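Local coordinates for chitin-binding domain 3 protein (Micromonospora aurantiaca ATCC 27029, PDB 5OPF) that probably cleaves cellulose, and perhaps related polysaccharides, oxidatively as a copper-dependent lytic polysaccharide monooxygenase, at residues 46-51 with 103-108; 96-101 with 115-120; 58-63 with 182-187; 69-74 with 79-84. All coordinates share one frame; numbering follows the deposited sequence.

Contact 1. Residues 46-51 with 103-108; sequences WNWNGL and FDQASH. With CU (copper (II) ion), chain B.
Beside the copper site, N49 and W48 of the loop after helix 43-46 meet Q105 and F103, on the stretch that leads into the copper ligand H108. Q105 is the hub. Its CG lies anti to the carbonyl carbon (chi1 -64°) and the chain runs on extended, which carries the amide across to N49. There Q105 OE1 takes a hydrogen bond from N49 ND2 at 2.7 Å. The bond is nearly straight (165°) and lies almost in the N49 amide plane, yet the two amide planes stand perpendicular. The other arm of Q105, NE2, approaches W48 CZ2 obliquely at 3.5 Å. Edge meets edge where W48 CH2 sits 4.0 Å from F103 CD2. With an alanine at Q105, N49 ND2 would probably lose this acceptor and a gap would open beside the benzo end of the W48 indole.

Further along, D104 shapes the turn. D104 OD1 accepts from A106 N at 2.8 Å, from above the carboxylate plane, making an Asx turn, while the syn side of D104 OD2 takes H108 N, also at 2.8 Å. These bonds hold the backbone of the turn before the ligand; H108 NE2 binds copper at 2.0 Å, with A106 CB over one face of the imidazole. H1, whose backbone N also binds copper, pairs by backbone with Q105; H1 and H108 together form the histidine brace that defines lytic polysaccharide monooxygenases.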
loop_
_atom_site.group_PDB
_atom_site.type_symbol
_atom_site.label_atom_id
_atom_site.label_comp_id
_atom_site.label_asym_id
_atom_site.label_seq_id
_atom_site.Cartn_x
_atom_site.Cartn_y
_atom_site.Cartn_z
ATOM N N TRP A 46 -2.063 -11.351 8.035
ATOM C CA TRP A 46 -3.293 -11.477 8.814
ATOM C C TRP A 46 -3.779 -10.111 9.269
ATOM O O TRP A 46 -4.988 -9.857 9.303
ATOM C CB TRP A 46 -3.111 -12.398 10.023
ATOM C CG TRP A 46 -2.684 -13.795 9.694
ATOM C CD1 TRP A 46 -1.655 -14.475 10.274
ATOM C CD2 TRP A 46 -3.263 -14.685 8.728
ATOM N NE1 TRP A 46 -1.555 -15.735 9.735
ATOM C CE2 TRP A 46 -2.523 -15.885 8.779
ATOM C CE3 TRP A 46 -4.326 -14.588 7.819
ATOM C CZ2 TRP A 46 -2.812 -16.980 7.972
ATOM C CZ3 TRP A 46 -4.609 -15.681 7.009
ATOM C CH2 TRP A 46 -3.846 -16.859 7.088
ATOM N N ASN A 47 -2.845 -9.224 9.625
ATOM C CA ASN A 47 -3.137 -7.846 10.023
ATOM C C ASN A 47 -2.897 -6.876 8.877
ATOM O O ASN A 47 -2.347 -5.780 9.058
ATOM C CB ASN A 47 -2.333 -7.469 11.265
ATOM C CG ASN A 47 -2.636 -8.386 12.424
ATOM O OD1 ASN A 47 -1.906 -9.335 12.694
ATOM N ND2 ASN A 47 -3.767 -8.152 13.072
ATOM N N TRP A 48 -3.336 -7.259 7.678
ATOM C CA TRP A 48 -3.239 -6.392 6.509
ATOM C C TRP A 48 -3.906 -5.041 6.732
ATOM O O TRP A 48 -3.544 -4.067 6.058
ATOM C CB TRP A 48 -3.843 -7.082 5.265
ATOM C CG TRP A 48 -5.318 -7.414 5.381
ATOM C CD1 TRP A 48 -5.864 -8.617 5.747
ATOM C CD2 TRP A 48 -6.433 -6.530 5.176
ATOM N NE1 TRP A 48 -7.234 -8.541 5.766
ATOM C CE2 TRP A 48 -7.608 -7.268 5.423
ATOM C CE3 TRP A 48 -6.553 -5.192 4.798
ATOM C CZ2 TRP A 48 -8.882 -6.710 5.301
ATOM C CZ3 TRP A 48 -7.822 -4.640 4.680
ATOM C CH2 TRP A 48 -8.962 -5.395 4.929
ATOM N N ASN A 49 -4.856 -4.957 7.654
ATOM C CA ASN A 49 -5.628 -3.744 7.901
ATOM C C ASN A 49 -4.952 -2.780 8.865
ATOM O O ASN A 49 -5.527 -1.718 9.151
ATOM C CB ASN A 49 -7.031 -4.124 8.422
ATOM C CG ASN A 49 -7.009 -4.674 9.838
ATOM O OD1 ASN A 49 -5.959 -4.819 10.455
ATOM N ND2 ASN A 49 -8.182 -4.961 10.363
ATOM N N GLY A 50 -3.755 -3.097 9.355
ATOM C CA GLY A 50 -3.168 -2.366 10.465
ATOM C C GLY A 50 -1.806 -1.750 10.211
ATOM O O GLY A 50 -1.018 -1.584 11.145
ATOM N N LEU A 51 -1.525 -1.380 8.960
ATOM C CA LEU A 51 -0.199 -0.862 8.592
ATOM C C LEU A 51 -0.154 0.653 8.821
ATOM O O LEU A 51 -0.158 1.474 7.890
ATOM C CB LEU A 51 0.156 -1.259 7.164
ATOM C CG LEU A 51 1.656 -1.473 6.905
ATOM C CD1 LEU A 51 1.836 -2.060 5.510
ATOM C CD2 LEU A 51 2.474 -0.202 7.080
ATOM N N PHE A 103 -10.397 0.768 1.208
ATOM C CA PHE A 103 -11.410 0.126 2.043
ATOM C C PHE A 103 -11.058 0.330 3.511
ATOM O O PHE A 103 -9.937 0.009 3.927
ATOM C CB PHE A 103 -11.474 -1.371 1.713
ATOM C CG PHE A 103 -12.378 -2.179 2.607
ATOM C CD1 PHE A 103 -13.703 -1.836 2.808
ATOM C CD2 PHE A 103 -11.880 -3.299 3.262
ATOM C CE1 PHE A 103 -14.520 -2.608 3.637
ATOM C CE2 PHE A 103 -12.691 -4.065 4.084
ATOM C CZ PHE A 103 -14.003 -3.710 4.279
ATOM N N ASP A 104 -12.012 0.870 4.279
ATOM C CA ASP A 104 -11.861 1.138 5.711
ATOM C C ASP A 104 -12.934 0.350 6.453
ATOM O O ASP A 104 -14.128 0.630 6.316
ATOM C CB ASP A 104 -11.994 2.637 5.992
ATOM C CG ASP A 104 -11.958 2.992 7.474
ATOM O OD1 ASP A 104 -11.621 2.128 8.301
ATOM O OD2 ASP A 104 -12.266 4.167 7.776
ATOM N N GLN A 105 -12.509 -0.644 7.237
ATOM C CA GLN A 105 -13.446 -1.421 8.043
ATOM C C GLN A 105 -14.067 -0.620 9.182
ATOM O O GLN A 105 -15.124 -1.010 9.694
ATOM C CB GLN A 105 -12.721 -2.611 8.660
ATOM C CG GLN A 105 -12.217 -3.594 7.638
ATOM C CD GLN A 105 -11.270 -4.603 8.255
ATOM O OE1 GLN A 105 -10.582 -4.298 9.227
ATOM N NE2 GLN A 105 -11.248 -5.811 7.721
ATOM N N ALA A 106 -13.415 0.457 9.613
ATOM C CA ALA A 106 -13.721 1.117 10.872
ATOM C C ALA A 106 -14.427 2.457 10.733
ATOM O O ALA A 106 -14.795 3.042 11.760
ATOM C CB ALA A 106 -12.430 1.320 11.671
ATOM N N SER A 107 -14.619 2.969 9.517
ATOM C CA SER A 107 -15.317 4.237 9.296
ATOM C C SER A 107 -14.661 5.403 10.044
ATOM O O SER A 107 -15.329 6.203 10.702
ATOM C CB SER A 107 -16.803 4.111 9.635
ATOM O OG SER A 107 -17.410 3.130 8.798
ATOM N N HIS A 108 -13.334 5.503 9.931
ATOM C CA HIS A 108 -12.589 6.575 10.588
ATOM C C HIS A 108 -12.678 7.917 9.873
ATOM O O HIS A 108 -12.376 8.946 10.493
ATOM C CB HIS A 108 -11.094 6.249 10.622
ATOM C CG HIS A 108 -10.706 5.031 11.413
ATOM N ND1 HIS A 108 -11.190 4.754 12.671
ATOM C CD2 HIS A 108 -9.782 4.072 11.149
ATOM C CE1 HIS A 108 -10.600 3.662 13.133
ATOM N NE2 HIS A 108 -9.742 3.229 12.232
HETATM CU CU CU B . -8.601 1.615 12.447
#

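Contact 2. Residues 96-101 with 115-120; sequences NNFRVK and VYVTKQ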
loop_
_atom_site.group_PDB
_atom_site.type_symbol
_atom_site.label_atom_id
_atom_site.label_comp_id
_atom_site.label_asym_id
_atom_site.label_seq_id
_atom_site.Cartn_x
_atom_site.Cartn_y
_atom_site.Cartn_z
ATOM N N ASN A 96 -2.902 4.662 -17.330
ATOM C CA ASN A 96 -2.264 5.859 -16.784
ATOM C C ASN A 96 -3.220 6.685 -15.939
ATOM O O ASN A 96 -2.821 7.241 -14.912
ATOM C CB ASN A 96 -1.661 6.695 -17.900
ATOM C CG ASN A 96 -0.550 5.962 -18.601
ATOM O OD1 ASN A 96 -0.781 5.299 -19.619
ATOM N ND2 ASN A 96 0.651 6.021 -18.044
ATOM N N ASN A 97 -4.474 6.790 -16.367
ATOM C CA ASN A 97 -5.543 7.327 -15.535
ATOM C C ASN A 97 -6.210 6.134 -14.876
ATOM O O ASN A 97 -6.826 5.306 -15.563
ATOM C CB ASN A 97 -6.553 8.081 -16.389
ATOM C CG ASN A 97 -6.028 9.386 -16.867
ATOM O OD1 ASN A 97 -6.118 10.389 -16.165
ATOM N ND2 ASN A 97 -5.473 9.396 -18.070
ATOM N N PHE A 98 -6.076 6.029 -13.559
ATOM C CA PHE A 98 -6.577 4.877 -12.837
ATOM C C PHE A 98 -7.217 5.360 -11.551
ATOM O O PHE A 98 -7.226 6.555 -11.242
ATOM C CB PHE A 98 -5.488 3.819 -12.613
ATOM C CG PHE A 98 -4.403 4.236 -11.657
ATOM C CD1 PHE A 98 -3.418 5.127 -12.042
ATOM C CD2 PHE A 98 -4.363 3.717 -10.376
ATOM C CE1 PHE A 98 -2.415 5.498 -11.174
ATOM C CE2 PHE A 98 -3.366 4.081 -9.501
ATOM C CZ PHE A 98 -2.387 4.974 -9.895
ATOM N N ARG A 99 -7.802 4.413 -10.828
ATOM C CA ARG A 99 -8.528 4.684 -9.599
ATOM C C ARG A 99 -7.999 3.790 -8.491
ATOM O O ARG A 99 -7.840 2.580 -8.690
ATOM C CB ARG A 99 -10.023 4.417 -9.816
ATOM C CG ARG A 99 -10.601 5.356 -10.861
ATOM C CD ARG A 99 -11.832 4.814 -11.556
ATOM N NE ARG A 99 -12.987 4.664 -10.678
ATOM C CZ ARG A 99 -13.651 5.665 -10.109
ATOM N NH1 ARG A 99 -13.254 6.925 -10.281
ATOM N NH2 ARG A 99 -14.711 5.408 -9.362
ATOM N N VAL A 100 -7.751 4.381 -7.325
ATOM C CA VAL A 100 -7.320 3.651 -6.141
ATOM C C VAL A 100 -8.536 3.450 -5.250
ATOM O O VAL A 100 -9.140 4.426 -4.790
ATOM C CB VAL A 100 -6.224 4.430 -5.397
ATOM C CG1 VAL A 100 -5.913 3.789 -4.048
ATOM C CG2 VAL A 100 -4.959 4.548 -6.265
ATOM N N LYS A 101 -8.908 2.193 -5.005
ATOM C CA LYS A 101 -10.016 1.872 -4.111
ATOM C C LYS A 101 -9.468 1.631 -2.715
ATOM O O LYS A 101 -8.697 0.681 -2.495
ATOM C CB LYS A 101 -10.784 0.640 -4.580
ATOM C CG LYS A 101 -12.026 0.375 -3.737
ATOM C CD LYS A 101 -12.760 -0.882 -4.189
ATOM C CE LYS A 101 -13.849 -1.300 -3.205
ATOM N NZ LYS A 101 -14.585 -2.514 -3.698
ATOM N N VAL A 115 -2.046 9.850 -3.164
ATOM C CA VAL A 115 -1.609 8.772 -4.049
ATOM C C VAL A 115 -0.393 9.245 -4.837
ATOM O O VAL A 115 -0.468 10.233 -5.584
ATOM C CB VAL A 115 -2.732 8.317 -4.995
ATOM C CG1 VAL A 115 -2.234 7.234 -5.965
ATOM C CG2 VAL A 115 -3.939 7.825 -4.213
ATOM N N TYR A 116 0.712 8.526 -4.672
ATOM C CA TYR A 116 1.954 8.755 -5.392
ATOM C C TYR A 116 2.210 7.572 -6.324
ATOM O O TYR A 116 1.826 6.435 -6.031
ATOM C CB TYR A 116 3.143 8.833 -4.411
ATOM C CG TYR A 116 3.069 9.973 -3.427
ATOM C CD1 TYR A 116 2.376 9.854 -2.232
ATOM C CD2 TYR A 116 3.690 11.178 -3.697
ATOM C CE1 TYR A 116 2.296 10.904 -1.350
ATOM C CE2 TYR A 116 3.612 12.238 -2.811
ATOM C CZ TYR A 116 2.906 12.091 -1.641
ATOM O OH TYR A 116 2.811 13.142 -0.742
ATOM N N VAL A 117 2.903 7.822 -7.439
ATOM C CA VAL A 117 3.362 6.759 -8.325
ATOM C C VAL A 117 4.823 7.008 -8.662
ATOM O O VAL A 117 5.247 8.149 -8.883
ATOM C CB VAL A 117 2.503 6.649 -9.605
ATOM C CG1 VAL A 117 3.089 5.653 -10.605
ATOM C CG2 VAL A 117 1.076 6.248 -9.252
ATOM N N THR A 118 5.584 5.921 -8.758
ATOM C CA THR A 118 6.982 6.003 -9.139
ATOM C C THR A 118 7.144 6.603 -10.531
ATOM O O THR A 118 6.278 6.485 -11.409
ATOM C CB THR A 118 7.653 4.624 -9.036
ATOM O OG1 THR A 118 6.852 3.626 -9.672
ATOM C CG2 THR A 118 7.833 4.247 -7.584
ATOM N N LYS A 119 8.271 7.275 -10.704
ATOM C CA LYS A 119 8.631 7.912 -11.955
ATOM C C LYS A 119 9.220 6.898 -12.932
ATOM O O LYS A 119 9.904 5.946 -12.542
ATOM C CB LYS A 119 9.661 9.008 -11.672
ATOM C CG LYS A 119 9.138 10.115 -10.772
ATOM C CD LYS A 119 10.257 10.893 -10.074
ATOM C CE LYS A 119 9.689 11.894 -9.084
ATOM N NZ LYS A 119 10.760 12.716 -8.445
ATOM N N GLN A 120 8.959 7.112 -14.222
ATOM C CA GLN A 120 9.569 6.263 -15.235
ATOM C C GLN A 120 11.081 6.275 -15.065
ATOM O O GLN A 120 11.699 7.333 -14.902
ATOM C CB GLN A 120 9.172 6.717 -16.639
ATOM C CG GLN A 120 9.476 5.683 -17.721
ATOM C CD GLN A 120 8.583 4.455 -17.654
ATOM O OE1 GLN A 120 7.538 4.466 -17.007
ATOM N NE2 GLN A 120 8.999 3.384 -18.326
#
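The F98 ring is met at its rim by both segments, and neither lays an atom of note over its faces. V117 CG2 comes up at the edge, close to the ring plane, 3.7 Å from F98 CZ; the carbonyl oxygen of N96, two residues back, also lies in plane at the edge. F98 holds its CG between the backbone N and the carbonyl carbon (chi1 69°), a torsion that swings the ring round until its far end passes alongside V117, the two side chains running in opposite directions.

V100 and V115 behave differently. They reach for each other tip to tip, V100 CG2 standing 3.8 Å from V115 CG1 and 4.0 Å from V115 CG2, so one methyl of V100 beds against both branches of its partner. This is purely apolar packing between buried side chains. V115 and V117 point inward, as alternate residues of a strand do, while Y116 between them turns away.

Strand 97-104 belongs to the four-stranded antiparallel sheet and strand 110-118 to the mixed one, so these residues meet in the core of the beta sandwich. Strand 169-178 lines the same interior, with V172 against F98 and V115 and T174 against V100; F193 and V137 close in on V117.

Contact 3. Residues 58-63 with 182-187; sequences GNHQGA and DQSYYL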
loop_
_atom_site.group_PDB
_atom_site.type_symbol
_atom_site.label_atom_id
_atom_site.label_comp_id
_atom_site.label_asym_id
_atom_site.label_seq_id
_atom_site.Cartn_x
_atom_site.Cartn_y
_atom_site.Cartn_z
ATOM N N GLY A 58 1.856 14.735 10.598
ATOM C CA GLY A 58 1.947 15.165 9.224
ATOM C C GLY A 58 3.319 15.045 8.602
ATOM O O GLY A 58 3.448 15.214 7.380
ATOM N N ASN A 59 4.356 14.751 9.381
ATOM C CA ASN A 59 5.716 14.690 8.847
ATOM C C ASN A 59 6.050 13.267 8.388
ATOM O O ASN A 59 6.907 12.569 8.941
ATOM C CB ASN A 59 6.712 15.185 9.883
ATOM C CG ASN A 59 8.115 15.222 9.340
ATOM O OD1 ASN A 59 8.317 15.153 8.118
ATOM N ND2 ASN A 59 9.097 15.317 10.232
ATOM N N HIS A 60 5.370 12.848 7.318
ATOM C CA HIS A 60 5.518 11.474 6.848
ATOM C C HIS A 60 6.943 11.197 6.393
ATOM O O HIS A 60 7.522 10.158 6.735
ATOM C CB HIS A 60 4.513 11.180 5.730
ATOM C CG HIS A 60 3.108 11.487 6.119
ATOM N ND1 HIS A 60 2.419 10.729 7.038
ATOM C CD2 HIS A 60 2.297 12.522 5.790
ATOM C CE1 HIS A 60 1.229 11.266 7.232
ATOM N NE2 HIS A 60 1.131 12.359 6.495
ATOM N N GLN A 61 7.534 12.108 5.627
ATOM C CA GLN A 61 8.883 11.852 5.137
ATOM C C GLN A 61 9.895 11.850 6.271
ATOM O O GLN A 61 10.895 11.124 6.206
ATOM C CB GLN A 61 9.257 12.859 4.058
ATOM C CG GLN A 61 10.576 12.547 3.404
ATOM C CD GLN A 61 10.899 13.471 2.261
ATOM O OE1 GLN A 61 10.240 14.490 2.058
ATOM N NE2 GLN A 61 11.943 13.135 1.512
ATOM N N GLY A 62 9.654 12.635 7.320
ATOM C CA GLY A 62 10.562 12.612 8.453
ATOM C C GLY A 62 10.507 11.299 9.207
ATOM O O GLY A 62 11.526 10.831 9.735
ATOM N N ALA A 63 9.335 10.682 9.264
ATOM C CA ALA A 63 9.146 9.451 10.019
ATOM C C ALA A 63 9.526 8.196 9.246
ATOM O O ALA A 63 9.670 7.130 9.861
ATOM C CB ALA A 63 7.686 9.333 10.454
ATOM N N ASP A 182 -4.436 10.919 15.387
ATOM C CA ASP A 182 -3.260 11.091 14.522
ATOM C C ASP A 182 -2.690 9.709 14.239
ATOM O O ASP A 182 -1.823 9.207 14.956
ATOM C CB ASP A 182 -2.207 12.011 15.127
ATOM C CG ASP A 182 -0.999 12.190 14.214
ATOM O OD1 ASP A 182 -1.041 11.726 13.052
ATOM O OD2 ASP A 182 -0.007 12.811 14.662
ATOM N N GLN A 183 -3.230 9.077 13.202
ATOM C CA GLN A 183 -2.906 7.717 12.807
ATOM C C GLN A 183 -2.843 7.710 11.291
ATOM O O GLN A 183 -3.786 8.168 10.634
ATOM C CB GLN A 183 -3.999 6.765 13.294
ATOM C CG GLN A 183 -3.724 5.296 13.047
ATOM C CD GLN A 183 -4.924 4.431 13.387
ATOM O OE1 GLN A 183 -5.921 4.447 12.682
ATOM N NE2 GLN A 183 -4.843 3.694 14.484
ATOM N N SER A 184 -1.727 7.237 10.754
ATOM C CA SER A 184 -1.459 7.303 9.327
ATOM C C SER A 184 -1.032 5.940 8.803
ATOM O O SER A 184 -0.269 5.220 9.451
ATOM C CB SER A 184 -0.383 8.366 9.065
ATOM O OG SER A 184 0.708 8.249 9.964
ATOM N N TYR A 185 -1.517 5.607 7.605
ATOM C CA TYR A 185 -1.305 4.308 6.986
ATOM C C TYR A 185 -0.522 4.472 5.688
ATOM O O TYR A 185 -0.716 5.446 4.952
ATOM C CB TYR A 185 -2.643 3.636 6.655
ATOM C CG TYR A 185 -3.537 3.318 7.833
ATOM C CD1 TYR A 185 -4.138 4.327 8.579
ATOM C CD2 TYR A 185 -3.835 1.996 8.179
ATOM C CE1 TYR A 185 -4.995 4.031 9.636
ATOM C CE2 TYR A 185 -4.680 1.694 9.233
ATOM C CZ TYR A 185 -5.252 2.711 9.967
ATOM O OH TYR A 185 -6.098 2.401 11.016
ATOM N N TYR A 186 0.324 3.481 5.385
ATOM C CA TYR A 186 1.326 3.584 4.325
ATOM C C TYR A 186 1.251 2.335 3.456
ATOM O O TYR A 186 1.678 1.256 3.881
ATOM C CB TYR A 186 2.719 3.738 4.943
ATOM C CG TYR A 186 2.782 4.964 5.820
ATOM C CD1 TYR A 186 3.020 6.216 5.270
ATOM C CD2 TYR A 186 2.569 4.879 7.187
ATOM C CE1 TYR A 186 3.024 7.362 6.066
ATOM C CE2 TYR A 186 2.581 6.007 7.991
ATOM C CZ TYR A 186 2.806 7.250 7.431
ATOM O OH TYR A 186 2.822 8.358 8.255
ATOM N N LEU A 187 0.682 2.463 2.254
ATOM C CA LEU A 187 0.356 1.303 1.423
ATOM C C LEU A 187 1.094 1.340 0.090
ATOM O O LEU A 187 0.795 2.181 -0.770
ATOM C CB LEU A 187 -1.144 1.240 1.146
ATOM C CG LEU A 187 -2.116 1.108 2.318
ATOM C CD1 LEU A 187 -1.638 0.086 3.335
ATOM C CD2 LEU A 187 -2.374 2.479 2.963
HETATM O O HOH W 1 0.387 12.342 10.766
#
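The short helix 60-63 is tied to strand 183-192, the strand that carries the copper-site tyrosine, through H60 and its partners Y186 and S184. The central bond joins H60 ND1 to Y186 OH at 2.7 Å and is close to straight (162°). The hydroxyl lies at the edge of the imidazole, in its plane, but the rings themselves meet rim to rim with their planes 65° apart, so neither covers the other's face. S184 OG is bonded to the same hydroxyl, Y186 OH, also at 2.7 Å, and two partners thus grip this buried oxygen. S184 sets its OG between the backbone N and the carbonyl carbon (chi1 46°), turned to reach Y186, and its CB packs against H60 CE1 at 3.8 Å. The opposite nitrogen of the imidazole, NE2, is bonded to Y112 OH, so the ring is held at both nitrogens and its rotation is fixed.

A water bridges the edge of the contact, accepting from G58 N and donating to D182 OD1, each at 2.8 Å. The helix start is capped by N59, whose OD1 accepts from G62 N at 3.0 Å, from above the carbonyl plane.

Y185, between S184 and Y186, points to the other side of the strand. Its hydroxyl, Y185 OH, donates to Q183 OE1 at 2.6 Å and lies near the copper. This alternation is that of a regular beta strand: one side packs under a helix while the other faces the copper site, next to the histidine brace.

Contact 4. Residues 69-74 with 79-84; sequences LCSGGR and RYNALD
S71 places its OG between the backbone N and the carbonyl carbon (chi1 70°), and D84 turns its carboxylate beside its own backbone N (chi1 -70°); the two groups then come within bonding distance. S71 OG donates to D84 OD2 at 2.6 Å, on the syn side of the oxygen, and S71 N adds a weak bond to D84 OD1 at 3.0 Å. S71 OG works twice, because it also accepts from R74 N at 2.9 Å. That makes an ST motif that overlaps the type I turn L69 to G72. D84, in the 3-10 segment 81-84 after helix 75-78, thus grips the loop that precedes that helix. Two waters extend its hold: one links D84 OD1 with C70 N, the other D84 OD2 with R74 NE, lying in plane at the edge of the guanidinium. Were D84 an alanine, the S71 hydroxyl would probably lose its strong acceptor, keeping only a weak bond to Q68 O, and both waters would lose a carboxylate mate.

Beside this, the extended R74 chain crosses N81 at about a right angle, R74 CG 3.2 Å from N81 OD1. C70 CB presses on L83 O at 3.3 Å, while the sulfur of C70 forms the disulfide with C188.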
loop_
_atom_site.group_PDB
_atom_site.type_symbol
_atom_site.label_atom_id
_atom_site.label_comp_id
_atom_site.label_asym_id
_atom_site.label_seq_id
_atom_site.Cartn_x
_atom_site.Cartn_y
_atom_site.Cartn_z
ATOM N N LEU A 69 9.605 2.647 3.046
ATOM C CA LEU A 69 8.269 3.179 2.765
ATOM C C LEU A 69 7.194 2.105 2.909
ATOM O O LEU A 69 6.135 2.349 3.498
ATOM C CB LEU A 69 8.212 3.826 1.376
ATOM C CG LEU A 69 8.726 5.271 1.321
ATOM C CD1 LEU A 69 10.219 5.371 1.580
ATOM C CD2 LEU A 69 8.372 5.917 0.006
ATOM N N CYS A 70 7.446 0.908 2.374
ATOM C CA CYS A 70 6.394 -0.103 2.312
ATOM C C CYS A 70 6.095 -0.759 3.659
ATOM O O CYS A 70 5.037 -1.392 3.802
ATOM C CB CYS A 70 6.720 -1.145 1.246
ATOM S SG CYS A 70 6.899 -0.449 -0.420
ATOM N N SER A 71 6.996 -0.631 4.635
ATOM C CA SER A 71 6.755 -1.087 5.997
ATOM C C SER A 71 6.318 0.040 6.922
ATOM O O SER A 71 6.230 -0.173 8.136
ATOM C CB SER A 71 8.009 -1.721 6.571
ATOM O OG SER A 71 8.989 -0.737 6.803
ATOM N N GLY A 72 6.061 1.232 6.396
ATOM C CA GLY A 72 5.684 2.354 7.245
ATOM C C GLY A 72 6.785 2.766 8.201
ATOM O O GLY A 72 6.497 3.139 9.345
ATOM N N GLY A 73 8.040 2.713 7.763
ATOM C CA GLY A 73 9.141 3.024 8.657
ATOM C C GLY A 73 9.352 1.948 9.700
ATOM O O GLY A 73 9.677 2.257 10.854
ATOM N N ARG A 74 9.198 0.680 9.311
ATOM C CA ARG A 74 9.349 -0.447 10.226
ATOM C C ARG A 74 8.438 -0.289 11.440
ATOM O O ARG A 74 8.808 -0.592 12.574
ATOM C CB ARG A 74 10.812 -0.677 10.617
ATOM C CG ARG A 74 11.687 -0.892 9.388
ATOM C CD ARG A 74 13.104 -1.331 9.726
ATOM N NE ARG A 74 13.911 -1.313 8.519
ATOM C CZ ARG A 74 15.101 -0.740 8.390
ATOM N NH1 ARG A 74 15.711 -0.192 9.431
ATOM N NH2 ARG A 74 15.679 -0.711 7.201
ATOM N N ARG A 79 6.720 -5.508 12.218
ATOM C CA ARG A 79 5.769 -6.489 11.710
ATOM C C ARG A 79 5.771 -6.572 10.187
ATOM O O ARG A 79 5.620 -7.664 9.623
ATOM C CB ARG A 79 4.367 -6.151 12.225
ATOM C CG ARG A 79 3.248 -6.967 11.597
ATOM C CD ARG A 79 1.934 -6.766 12.310
ATOM N NE ARG A 79 1.943 -7.512 13.565
ATOM C CZ ARG A 79 0.940 -7.568 14.435
ATOM N NH1 ARG A 79 -0.177 -6.886 14.220
ATOM N NH2 ARG A 79 1.060 -8.312 15.528
ATOM N N TYR A 80 5.892 -5.426 9.512
ATOM C CA TYR A 80 5.750 -5.332 8.062
ATOM C C TYR A 80 7.087 -5.181 7.327
ATOM O O TYR A 80 7.089 -4.858 6.128
ATOM C CB TYR A 80 4.801 -4.170 7.702
ATOM C CG TYR A 80 3.437 -4.273 8.360
ATOM C CD1 TYR A 80 2.406 -5.000 7.777
ATOM C CD2 TYR A 80 3.180 -3.638 9.562
ATOM C CE1 TYR A 80 1.162 -5.104 8.380
ATOM C CE2 TYR A 80 1.940 -3.725 10.175
ATOM C CZ TYR A 80 0.933 -4.468 9.581
ATOM O OH TYR A 80 -0.298 -4.552 10.201
ATOM N N ASN A 81 8.214 -5.457 7.993
ATOM C CA ASN A 81 9.526 -5.210 7.398
ATOM C C ASN A 81 9.730 -5.954 6.085
ATOM O O ASN A 81 10.433 -5.458 5.196
ATOM C CB ASN A 81 10.630 -5.609 8.375
ATOM C CG ASN A 81 10.789 -4.631 9.522
ATOM O OD1 ASN A 81 10.047 -3.665 9.641
ATOM N ND2 ASN A 81 11.768 -4.891 10.376
ATOM N N ALA A 82 9.183 -7.166 5.958
ATOM C CA ALA A 82 9.388 -7.940 4.736
ATOM C C ALA A 82 8.735 -7.307 3.512
ATOM O O ALA A 82 9.065 -7.691 2.380
ATOM C CB ALA A 82 8.890 -9.370 4.915
ATOM N N LEU A 83 7.844 -6.332 3.699
ATOM C CA LEU A 83 7.290 -5.622 2.554
ATOM C C LEU A 83 8.298 -4.669 1.926
ATOM O O LEU A 83 8.026 -4.151 0.834
ATOM C CB LEU A 83 6.008 -4.878 2.949
ATOM C CG LEU A 83 4.927 -5.719 3.635
ATOM C CD1 LEU A 83 3.701 -4.841 3.807
ATOM C CD2 LEU A 83 4.611 -6.993 2.854
ATOM N N ASP A 84 9.434 -4.411 2.583
ATOM C CA ASP A 84 10.469 -3.552 2.020
ATOM C C ASP A 84 11.426 -4.306 1.097
ATOM O O ASP A 84 12.294 -3.681 0.470
ATOM C CB ASP A 84 11.291 -2.888 3.142
ATOM C CG ASP A 84 10.509 -1.842 3.926
ATOM O OD1 ASP A 84 9.671 -1.132 3.319
ATOM O OD2 ASP A 84 10.793 -1.715 5.149
HETATM O O HOH W 2 10.157 0.497 1.127
HETATM O O HOH W 3 12.814 -2.929 6.386
#

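Overall arrangement
Along the chain the first segments of contacts 1 and 3 come before the whole of contact 4; then follow 96-101, 103-108 and 115-120, and 182-187 comes last. Contacts 1 and 2 share strand 97-104 but lie with centres 21 Å apart on opposite sides of the molecule's centre: one end borders the copper, the other is sandwich core. Contact 3, centred 15 Å from contact 1, joins it through a probable backbone hydrogen bond between L51 and Y186. Contact 4 touches both: Y80 OH probably bonds to N47 O, and Y186 packs on L69 and G72. The loops of contacts 1 and 4 thus join the copper-side end of the fold to strand 183-192, while contact 2 packs the two sheets together.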